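Local coordinates for flavoprotein 390 (Photobacterium phosphoreum, PDB 1FVP) that binds two flavin mononucleotides per subunit, each with a covalently attached myristate, and may have FMN-linked alkanal monooxygenase activity, at residues D97-E102 with I165-Q170; K146-N151 with L198-S203; S171-S176 with S182-L187. One frame throughout, in Å; residues are numbered along the deposited sequence.

Contact 1. Residues D97-E102 with I165-Q170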
loop_
_atom_site.group_PDB
_atom_site.type_symbol
_atom_site.label_atom_id
_atom_site.label_comp_id
_atom_site.label_asym_id
_atom_site.label_seq_id
_atom_site.Cartn_x
_atom_site.Cartn_y
_atom_site.Cartn_z
ATOM N N ASP A 97 17.067 -5.926 -2.261
ATOM C CA ASP A 97 18.439 -6.105 -1.799
ATOM C C ASP A 97 18.760 -7.548 -1.370
ATOM O O ASP A 97 19.534 -7.776 -0.413
ATOM C CB ASP A 97 18.863 -5.150 -0.693
ATOM C CG ASP A 97 17.827 -4.852 0.349
ATOM O OD1 ASP A 97 16.646 -5.155 0.205
ATOM O OD2 ASP A 97 18.247 -4.255 1.362
ATOM N N ASP A 98 18.206 -8.491 -2.087
ATOM C CA ASP A 98 18.438 -9.905 -1.792
ATOM C C ASP A 98 19.243 -10.496 -2.934
ATOM O O ASP A 98 18.703 -10.550 -4.048
ATOM C CB ASP A 98 17.096 -10.602 -1.541
ATOM C CG ASP A 98 16.906 -10.716 -0.028
ATOM O OD1 ASP A 98 17.915 -10.589 0.693
ATOM O OD2 ASP A 98 15.761 -10.928 0.416
ATOM N N ILE A 99 20.470 -10.890 -2.637
ATOM C CA ILE A 99 21.278 -11.510 -3.724
ATOM C C ILE A 99 20.338 -12.572 -4.288
ATOM O O ILE A 99 19.864 -13.438 -3.525
ATOM C CB ILE A 99 22.594 -12.088 -3.139
ATOM C CG1 ILE A 99 23.645 -10.958 -2.983
ATOM C CG2 ILE A 99 23.182 -13.262 -3.958
ATOM C CD1 ILE A 99 24.679 -11.302 -1.863
ATOM N N ASN A 100 20.039 -12.515 -5.556
ATOM C CA ASN A 100 19.136 -13.466 -6.223
ATOM C C ASN A 100 19.245 -14.883 -5.677
ATOM O O ASN A 100 18.291 -15.671 -5.654
ATOM C CB ASN A 100 19.422 -13.369 -7.719
ATOM C CG ASN A 100 18.229 -13.904 -8.474
ATOM O OD1 ASN A 100 17.342 -13.134 -8.838
ATOM N ND2 ASN A 100 18.266 -15.215 -8.652
ATOM N N GLU A 101 20.437 -15.244 -5.253
ATOM C CA GLU A 101 20.730 -16.565 -4.699
ATOM C C GLU A 101 19.856 -16.778 -3.466
ATOM O O GLU A 101 18.879 -17.530 -3.511
ATOM C CB GLU A 101 22.184 -16.682 -4.276
ATOM C CG GLU A 101 22.909 -17.977 -4.635
ATOM C CD GLU A 101 24.406 -17.914 -4.459
ATOM O OE1 GLU A 101 24.906 -17.705 -3.359
ATOM O OE2 GLU A 101 24.976 -18.092 -5.558
ATOM N N GLU A 102 20.225 -16.097 -2.397
ATOM C CA GLU A 102 19.546 -16.131 -1.113
ATOM C C GLU A 102 18.057 -15.858 -1.239
ATOM O O GLU A 102 17.236 -16.503 -0.553
ATOM C CB GLU A 102 20.105 -15.121 -0.120
ATOM C CG GLU A 102 19.331 -14.943 1.190
ATOM C CD GLU A 102 19.964 -13.915 2.086
ATOM O OE1 GLU A 102 20.661 -13.014 1.627
ATOM O OE2 GLU A 102 19.730 -14.049 3.307
ATOM N N ILE A 165 27.897 -4.835 -2.895
ATOM C CA ILE A 165 27.084 -3.750 -3.414
ATOM C C ILE A 165 27.020 -4.012 -4.938
ATOM O O ILE A 165 26.143 -3.473 -5.617
ATOM C CB ILE A 165 27.490 -2.293 -3.072
ATOM C CG1 ILE A 165 26.374 -1.633 -2.202
ATOM C CG2 ILE A 165 27.795 -1.357 -4.270
ATOM C CD1 ILE A 165 26.545 -1.960 -0.698
ATOM N N ASP A 166 27.959 -4.846 -5.356
ATOM C CA ASP A 166 28.047 -5.216 -6.776
ATOM C C ASP A 166 27.004 -6.285 -7.088
ATOM O O ASP A 166 26.290 -6.195 -8.101
ATOM C CB ASP A 166 29.472 -5.564 -7.153
ATOM C CG ASP A 166 30.388 -4.381 -7.400
ATOM O OD1 ASP A 166 30.013 -3.358 -7.998
ATOM O OD2 ASP A 166 31.565 -4.498 -6.972
ATOM N N SER A 167 26.897 -7.270 -6.224
ATOM C CA SER A 167 25.947 -8.390 -6.369
ATOM C C SER A 167 24.495 -7.915 -6.377
ATOM O O SER A 167 23.697 -8.380 -7.217
ATOM C CB SER A 167 26.175 -9.424 -5.271
ATOM O OG SER A 167 26.148 -8.734 -4.023
ATOM N N ILE A 168 24.171 -7.017 -5.436
ATOM C CA ILE A 168 22.797 -6.499 -5.389
ATOM C C ILE A 168 22.521 -6.015 -6.819
ATOM O O ILE A 168 21.558 -6.497 -7.420
ATOM C CB ILE A 168 22.507 -5.372 -4.369
ATOM C CG1 ILE A 168 22.856 -5.812 -2.932
ATOM C CG2 ILE A 168 21.024 -4.896 -4.467
ATOM C CD1 ILE A 168 22.884 -4.635 -1.926
ATOM N N ILE A 169 23.411 -5.135 -7.270
ATOM C CA ILE A 169 23.293 -4.578 -8.623
ATOM C C ILE A 169 23.236 -5.709 -9.656
ATOM O O ILE A 169 22.373 -5.692 -10.545
ATOM C CB ILE A 169 24.402 -3.548 -8.983
ATOM C CG1 ILE A 169 24.530 -2.429 -7.936
ATOM C CG2 ILE A 169 24.146 -2.960 -10.412
ATOM C CD1 ILE A 169 25.843 -1.595 -8.080
ATOM N N GLN A 170 24.161 -6.638 -9.488
ATOM C CA GLN A 170 24.256 -7.806 -10.377
ATOM C C GLN A 170 22.929 -8.574 -10.347
ATOM O O GLN A 170 22.573 -9.220 -11.353
ATOM C CB GLN A 170 25.421 -8.710 -10.037
ATOM C CG GLN A 170 26.793 -8.178 -10.349
ATOM C CD GLN A 170 27.124 -8.141 -11.826
ATOM O OE1 GLN A 170 26.868 -9.096 -12.570
ATOM N NE2 GLN A 170 27.701 -7.005 -12.230
#
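Ile-99 meets Ser-167 and Asp-97 meets Ile-168, the last of these buried, joining the loop between strand 92-94 and helix 100-116 to the short helix 166-171 of a beta/alpha barrel-like fold. The nearest CA atoms of the two segments are those of Ile-99 and Ile-168, 5.5 Å apart. It is the longer branch of Ile-99 that does the touching: CG1 lies 3.5 Å from Ser-167 OG, and CD1 follows at 3.7 Å from the same oxygen. Chi1 of -82° puts Ile-99 CG1 beside the backbone N, and from there it and CD1 meet the serine hydroxyl. Ile-168 approaches Asp-97 with two of its methyls. Its CG2 is 3.9 Å from Asp-97 CA, and its CD1 is 4.2 Å from Asp-97 CB, so the isoleucine packs on the backbone and the root of the aspartate, whose carboxylate leads away.

Outside the segments, several partners anchor the helix. Ile-168 O accepts a bond from Asn-172 ND2 just beyond the helix; Ile-169 of the helix packs on Leu-145, and Ile-165 at its N-cap on Val-153, both from helix 138-155. Asp-97 OD2 has a weak hydrogen bond with Tyr-152 OH. Ser-167 OG sits between its own backbone N and carbonyl carbon (chi1 52°), where it hydrogen-bonds with Ser-164 OG.

Contact 2. Residues K146-N151 with L198-S203; sequences KLYIEN and LLCFES
The Tyr-148 ring carries the contact, with the peptide linking Glu-202 to Ser-203 laid over one of its faces: Glu-202 C and Ser-203 N are the atoms found there. From the same peptide, Glu-202 O lies 3.2 Å from Tyr-148 CE1. Cys-200 approaches obliquely, its SG 5.2 Å from the ring centroid and 46° off the normal, which makes a sulfur-aromatic contact that is neither face-on nor edge-on. Outside the two segments, the His-131 ring also meets Tyr-148.

Glu-202 runs beside the tyrosine and points the same way. Its CB is 3.4 Å from Tyr-148 OH, so the aliphatic root of the glutamate flanks the phenol, and the carboxylate is turned 79° from the ring plane. The acid's polar end is engaged elsewhere: OE1 hydrogen-bonds with Thr-31 OG1. At the base of the ring, Tyr-148 CB meets Ser-203 CB at 4.0 Å; CG anti to the backbone N (chi1 -158°) sends the ring out from helix 138-155 toward the loop 200-203. Cys-200 SG also accepts a bond from Glu-202 N at 3.5 Å, a bond within that loop.

The contact thus packs a helix on the loop leaving a parallel strand of a beta/alpha barrel-like fold, at the end where the preceding Leu-199 touches the modified flavin.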
loop_
_atom_site.group_PDB
_atom_site.type_symbol
_atom_site.label_atom_id
_atom_site.label_comp_id
_atom_site.label_asym_id
_atom_site.label_seq_id
_atom_site.Cartn_x
_atom_site.Cartn_y
_atom_site.Cartn_z
ATOM N N LYS A 146 24.639 2.381 -8.527
ATOM C CA LYS A 146 25.541 2.234 -7.377
ATOM C C LYS A 146 25.595 3.528 -6.566
ATOM O O LYS A 146 26.425 3.696 -5.654
ATOM C CB LYS A 146 26.951 1.785 -7.724
ATOM C CG LYS A 146 27.794 1.354 -6.524
ATOM C CD LYS A 146 29.199 0.929 -6.898
ATOM C CE LYS A 146 29.228 -0.352 -7.710
ATOM N NZ LYS A 146 30.605 -0.881 -7.885
ATOM N N LEU A 147 24.690 4.421 -6.917
ATOM C CA LEU A 147 24.572 5.710 -6.241
ATOM C C LEU A 147 23.221 5.773 -5.551
ATOM O O LEU A 147 23.090 6.423 -4.497
ATOM C CB LEU A 147 24.922 6.838 -7.204
ATOM C CG LEU A 147 26.159 7.630 -6.755
ATOM C CD1 LEU A 147 27.414 6.981 -7.304
ATOM C CD2 LEU A 147 26.028 9.072 -7.220
ATOM N N TYR A 148 22.245 5.086 -6.128
ATOM C CA TYR A 148 20.889 5.054 -5.532
ATOM C C TYR A 148 20.931 4.222 -4.244
ATOM O O TYR A 148 20.236 4.516 -3.261
ATOM C CB TYR A 148 19.870 4.508 -6.528
ATOM C CG TYR A 148 18.453 4.914 -6.208
ATOM C CD1 TYR A 148 18.045 6.223 -6.489
ATOM C CD2 TYR A 148 17.529 4.042 -5.635
ATOM C CE1 TYR A 148 16.743 6.638 -6.216
ATOM C CE2 TYR A 148 16.222 4.445 -5.359
ATOM C CZ TYR A 148 15.828 5.744 -5.646
ATOM O OH TYR A 148 14.554 6.166 -5.381
ATOM N N ILE A 149 21.765 3.194 -4.265
ATOM C CA ILE A 149 22.031 2.250 -3.202
ATOM C C ILE A 149 23.047 2.764 -2.171
ATOM O O ILE A 149 22.736 2.856 -0.981
ATOM C CB ILE A 149 22.611 0.874 -3.707
ATOM C CG1 ILE A 149 21.966 0.409 -5.003
ATOM C CG2 ILE A 149 22.510 -0.146 -2.537
ATOM C CD1 ILE A 149 20.513 -0.107 -4.916
ATOM N N GLU A 150 24.249 3.057 -2.637
ATOM C CA GLU A 150 25.315 3.550 -1.765
ATOM C C GLU A 150 24.802 4.580 -0.767
ATOM O O GLU A 150 25.402 4.726 0.319
ATOM C CB GLU A 150 26.531 4.122 -2.485
ATOM C CG GLU A 150 27.840 3.369 -2.291
ATOM C CD GLU A 150 28.934 3.637 -3.276
ATOM O OE1 GLU A 150 28.881 3.268 -4.441
ATOM O OE2 GLU A 150 29.883 4.256 -2.742
ATOM N N ASN A 151 23.737 5.266 -1.135
ATOM C CA ASN A 151 23.125 6.265 -0.238
ATOM C C ASN A 151 22.212 5.495 0.733
ATOM O O ASN A 151 22.286 5.707 1.950
ATOM C CB ASN A 151 22.372 7.341 -1.012
ATOM C CG ASN A 151 23.342 8.362 -1.571
ATOM O OD1 ASN A 151 23.387 8.537 -2.785
ATOM N ND2 ASN A 151 24.102 8.967 -0.662
ATOM N N LEU A 198 7.525 -5.481 -9.635
ATOM C CA LEU A 198 7.428 -4.147 -9.055
ATOM C C LEU A 198 8.864 -3.669 -9.342
ATOM O O LEU A 198 9.728 -4.152 -8.575
ATOM C CB LEU A 198 7.118 -4.292 -7.581
ATOM C CG LEU A 198 5.714 -4.573 -7.126
ATOM C CD1 LEU A 198 5.506 -4.045 -5.702
ATOM C CD2 LEU A 198 4.739 -3.892 -8.089
ATOM N N LEU A 199 9.022 -2.870 -10.368
ATOM C CA LEU A 199 10.345 -2.418 -10.789
ATOM C C LEU A 199 10.551 -0.928 -10.670
ATOM O O LEU A 199 9.886 -0.178 -11.400
ATOM C CB LEU A 199 10.527 -2.984 -12.216
ATOM C CG LEU A 199 9.312 -3.191 -13.094
ATOM C CD1 LEU A 199 8.493 -1.919 -13.269
ATOM C CD2 LEU A 199 9.739 -3.668 -14.474
ATOM N N CYS A 200 11.469 -0.512 -9.827
ATOM C CA CYS A 200 11.833 0.883 -9.570
ATOM C C CYS A 200 12.678 1.466 -10.691
ATOM O O CYS A 200 13.815 0.966 -10.817
ATOM C CB CYS A 200 12.695 0.972 -8.295
ATOM S SG CYS A 200 13.077 2.679 -7.795
ATOM N N PHE A 201 12.221 2.455 -11.422
ATOM C CA PHE A 201 13.063 3.032 -12.497
ATOM C C PHE A 201 13.613 4.366 -11.987
ATOM O O PHE A 201 13.772 5.287 -12.806
ATOM C CB PHE A 201 12.296 3.278 -13.765
ATOM C CG PHE A 201 11.552 2.247 -14.523
ATOM C CD1 PHE A 201 12.237 1.332 -15.318
ATOM C CD2 PHE A 201 10.158 2.207 -14.507
ATOM C CE1 PHE A 201 11.575 0.358 -16.045
ATOM C CE2 PHE A 201 9.453 1.250 -15.228
ATOM C CZ PHE A 201 10.180 0.327 -15.996
ATOM N N GLU A 202 13.860 4.488 -10.709
ATOM C CA GLU A 202 14.310 5.750 -10.128
ATOM C C GLU A 202 15.800 5.919 -10.000
ATOM O O GLU A 202 16.197 6.906 -9.332
ATOM C CB GLU A 202 13.773 5.996 -8.718
ATOM C CG GLU A 202 12.329 6.208 -8.365
ATOM C CD GLU A 202 11.529 7.007 -9.349
ATOM O OE1 GLU A 202 10.999 6.557 -10.350
ATOM O OE2 GLU A 202 11.465 8.201 -9.001
ATOM N N SER A 203 16.593 5.031 -10.539
ATOM C CA SER A 203 18.061 5.267 -10.364
ATOM C C SER A 203 18.411 6.199 -11.512
ATOM O O SER A 203 19.350 6.986 -11.424
ATOM C CB SER A 203 18.807 3.972 -10.333
ATOM O OG SER A 203 18.018 2.900 -10.856
#

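Contact 3. Residues S171-S176 with S182-L187. With FMA (6-(3-tetradecanoic acid) flavine mononucleotide), chain D.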
loop_
_atom_site.group_PDB
_atom_site.type_symbol
_atom_site.label_atom_id
_atom_site.label_comp_id
_atom_site.label_asym_id
_atom_site.label_seq_id
_atom_site.Cartn_x
_atom_site.Cartn_y
_atom_site.Cartn_z
ATOM N N SER A 171 22.240 -8.498 -9.222
ATOM C CA SER A 171 20.947 -9.169 -9.037
ATOM C C SER A 171 19.858 -8.311 -9.705
ATOM O O SER A 171 18.930 -8.849 -10.332
ATOM C CB SER A 171 20.589 -9.404 -7.591
ATOM O OG SER A 171 21.453 -10.252 -6.881
ATOM N N ASN A 172 20.033 -7.007 -9.533
ATOM C CA ASN A 172 19.098 -6.012 -10.097
ATOM C C ASN A 172 19.223 -5.967 -11.619
ATOM O O ASN A 172 20.106 -6.634 -12.183
ATOM C CB ASN A 172 19.206 -4.701 -9.334
ATOM C CG ASN A 172 18.442 -4.769 -8.021
ATOM O OD1 ASN A 172 17.266 -4.386 -7.999
ATOM N ND2 ASN A 172 19.030 -5.227 -6.922
ATOM N N VAL A 173 18.351 -5.201 -12.249
ATOM C CA VAL A 173 18.205 -5.019 -13.697
ATOM C C VAL A 173 18.818 -3.777 -14.319
ATOM O O VAL A 173 18.342 -2.647 -14.101
ATOM C CB VAL A 173 16.669 -5.082 -13.931
ATOM C CG1 VAL A 173 16.302 -5.004 -15.389
ATOM C CG2 VAL A 173 16.085 -6.330 -13.303
ATOM N N THR A 174 19.859 -3.937 -15.126
ATOM C CA THR A 174 20.586 -2.861 -15.794
ATOM C C THR A 174 21.262 -3.238 -17.114
ATOM O O THR A 174 21.497 -4.394 -17.490
ATOM C CB THR A 174 21.689 -2.278 -14.811
ATOM O OG1 THR A 174 22.862 -3.121 -15.060
ATOM C CG2 THR A 174 21.374 -2.284 -13.323
ATOM N N GLY A 175 21.638 -2.214 -17.860
ATOM C CA GLY A 175 22.298 -2.312 -19.162
ATOM C C GLY A 175 21.372 -1.805 -20.268
ATOM O O GLY A 175 20.392 -1.101 -19.970
ATOM N N SER A 176 21.674 -2.158 -21.499
ATOM C CA SER A 176 20.870 -1.771 -22.666
ATOM C C SER A 176 19.451 -2.306 -22.528
ATOM O O SER A 176 19.165 -2.998 -21.546
ATOM C CB SER A 176 21.451 -2.397 -23.925
ATOM O OG SER A 176 21.037 -3.749 -24.091
ATOM N N SER A 182 15.880 -9.537 -21.760
ATOM C CA SER A 182 16.405 -10.910 -21.771
ATOM C C SER A 182 17.026 -11.349 -20.459
ATOM O O SER A 182 17.440 -12.523 -20.367
ATOM C CB SER A 182 17.430 -11.075 -22.894
ATOM O OG SER A 182 16.961 -10.451 -24.083
ATOM N N TYR A 183 17.117 -10.472 -19.483
ATOM C CA TYR A 183 17.714 -10.823 -18.190
ATOM C C TYR A 183 16.626 -11.177 -17.177
ATOM O O TYR A 183 16.792 -12.143 -16.420
ATOM C CB TYR A 183 18.569 -9.715 -17.558
ATOM C CG TYR A 183 18.939 -9.972 -16.117
ATOM C CD1 TYR A 183 19.788 -11.010 -15.758
ATOM C CD2 TYR A 183 18.421 -9.180 -15.105
ATOM C CE1 TYR A 183 20.142 -11.246 -14.433
ATOM C CE2 TYR A 183 18.760 -9.404 -13.773
ATOM C CZ TYR A 183 19.628 -10.436 -13.432
ATOM O OH TYR A 183 19.925 -10.613 -12.108
ATOM N N VAL A 184 15.622 -10.326 -17.180
ATOM C CA VAL A 184 14.501 -10.543 -16.227
ATOM C C VAL A 184 13.755 -11.774 -16.717
ATOM O O VAL A 184 13.602 -12.771 -15.986
ATOM C CB VAL A 184 13.753 -9.214 -16.125
ATOM C CG1 VAL A 184 14.654 -8.093 -15.610
ATOM C CG2 VAL A 184 13.191 -8.796 -17.475
ATOM N N ALA A 185 13.339 -11.735 -17.973
ATOM C CA ALA A 185 12.594 -12.843 -18.585
ATOM C C ALA A 185 13.569 -13.988 -18.839
ATOM O O ALA A 185 13.601 -14.600 -19.910
ATOM C CB ALA A 185 11.858 -12.390 -19.823
ATOM N N ASN A 186 14.348 -14.240 -17.825
ATOM C CA ASN A 186 15.389 -15.278 -17.732
ATOM C C ASN A 186 15.352 -15.672 -16.235
ATOM O O ASN A 186 15.372 -16.848 -15.865
ATOM C CB ASN A 186 16.734 -14.762 -18.199
ATOM C CG ASN A 186 17.735 -15.742 -18.774
ATOM O OD1 ASN A 186 18.144 -16.737 -18.141
ATOM N ND2 ASN A 186 18.157 -15.440 -20.016
ATOM N N LEU A 187 15.271 -14.590 -15.466
ATOM C CA LEU A 187 15.204 -14.643 -14.021
ATOM C C LEU A 187 13.825 -15.152 -13.588
ATOM O O LEU A 187 13.737 -15.898 -12.588
ATOM C CB LEU A 187 15.528 -13.276 -13.392
ATOM C CG LEU A 187 15.594 -13.336 -11.862
ATOM C CD1 LEU A 187 16.586 -14.393 -11.391
ATOM C CD2 LEU A 187 15.982 -11.976 -11.315
HETATM N N1 FMA D . 6.501 -16.270 -20.566
HETATM C C2 FMA D . 5.261 -16.094 -20.107
HETATM O O2 FMA D . 4.522 -16.891 -19.666
HETATM N N3 FMA D . 4.685 -14.757 -20.121
HETATM C C4 FMA D . 5.383 -13.705 -20.592
HETATM O O4 FMA D . 4.859 -12.612 -20.589
HETATM C C4A FMA D . 6.708 -13.917 -21.084
HETATM N N5 FMA D . 7.471 -12.967 -21.565
HETATM C C5A FMA D . 8.717 -13.105 -22.043
HETATM C C6 FMA D . 9.456 -12.032 -22.534
HETATM C C7 FMA D . 10.724 -12.275 -23.000
HETATM C C7M FMA D . 11.656 -11.149 -23.570
HETATM C C8 FMA D . 11.291 -13.603 -22.998
HETATM C C8M FMA D . 12.664 -13.915 -23.498
HETATM C C9 FMA D . 10.529 -14.642 -22.507
HETATM C C9A FMA D . 9.268 -14.464 -22.020
HETATM N N10 FMA D . 8.455 -15.466 -21.506
HETATM C C10 FMA D . 7.216 -15.314 -21.041
HETATM C C1B FMA D . 8.982 -16.902 -21.453
HETATM C C2B FMA D . 8.360 -17.794 -20.295
HETATM O O2B FMA D . 9.529 -18.308 -19.685
HETATM C C3B FMA D . 7.467 -18.852 -20.901
HETATM O "O3'" FMA D . 7.036 -18.485 -22.173
HETATM C C4B FMA D . 6.244 -19.245 -20.065
HETATM O "O4'" FMA D . 6.654 -19.722 -18.733
HETATM C C5B FMA D . 5.455 -20.391 -20.758
HETATM O "O5'" FMA D . 5.421 -21.559 -19.741
HETATM P P FMA D . 5.802 -23.075 -19.978
HETATM O O1P FMA D . 4.647 -23.496 -20.953
HETATM O O2P FMA D . 7.106 -23.111 -20.610
HETATM O O3P FMA D . 5.889 -23.689 -18.743
HETATM C "C1'" FMA D . 7.639 -9.324 -24.213
HETATM O "O1'" FMA D . 8.802 -9.084 -24.717
HETATM O "O2'" FMA D . 6.634 -8.942 -24.820
HETATM C "C2'" FMA D . 7.612 -10.575 -23.399
HETATM C "C3'" FMA D . 8.841 -10.695 -22.487
HETATM C "C4'" FMA D . 8.467 -10.181 -21.129
HETATM C "C5'" FMA D . 8.756 -8.747 -20.756
HETATM C "C6'" FMA D . 9.354 -8.594 -19.380
HETATM C "C7'" FMA D . 9.048 -7.240 -18.755
HETATM C "C8'" FMA D . 10.202 -6.384 -18.443
HETATM C "C9'" FMA D . 10.839 -6.445 -17.065
HETATM C C11 FMA D . 12.196 -5.814 -17.004
HETATM C C12 FMA D . 12.539 -4.576 -17.749
HETATM C C13 FMA D . 13.869 -3.930 -17.549
HETATM C C14 FMA D . 14.127 -2.655 -18.286
HETATM C C15 FMA D . 13.677 -2.645 -19.719
#
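Tyr-183 of helix 178-190 reaches back to segment 171-176, which leads through strand 174-175 into that helix, a local beta-alpha unit of the barrel-like fold. From CB, with CG anti to the backbone N (chi1 168°), the ring extends toward the C-terminal end of helix 166-171 and the residues that follow it. Its CD2 is 4.1 Å from Val-173 CG2, which lies at the ring edge near its plane. One atom further, CE2 is 3.5 Å from Asn-172 O, and at the tip OH donates a hydrogen bond of 2.7 Å to Ser-171 O. That oxygen lies in the plane of the ring, at its edge, but the donor stands above the carbonyl plane, 47° out of it, with a C=O...donor angle of 110°; the bond therefore avoids the lone-pair direction.

Next to the tyrosine, Val-173 and Val-184 cross at about a right angle. Val-184 CG1 meets Val-173 CG2 at 3.2 Å and Val-173 CG1 at 3.5 Å. Both valines contact the myristate tail: Val-184 CG2 lies 3.2 Å from FMA C11 and Val-173 CG1 lies 3.4 Å from FMA C13. Leu-130 of strand 126-134 backs the two valines, and Asn-172, bonded through OD1 to His-131 N, fastens the loop to that strand, while its ND2 bonds to Ile-168 O. Ala-185 serves the flavin rather than the tail: its CB rests over a face of the benzenoid ring, 3.4 Å from FMA C7.

Overall arrangement
Helix 166-171 links the three contacts. In contact 1, Asp-166 OD1 forms a salt bridge of 2.5 Å with Lys-146 NZ of contact 2, and Ile-169 CD1 packs 3.6 Å from Lys-146 CB. At its other end, Ser-171 OG of contact 3 probably bonds with Asn-100 N of contact 1 (3.0 Å). Centres of contacts 1 and 3 are about 12 Å apart. Contacts 2 and 3 do not touch, their nearest atoms being about 6 Å apart, yet both reach the same sheet. Ligand proximity differs: Val-173, Val-184 and Ala-185 of contact 3 line an FMA pocket, whereas the Tyr-148 side chain lies about 6 Å, and the Asp-97 side chain about 14 Å, from a bound FMA.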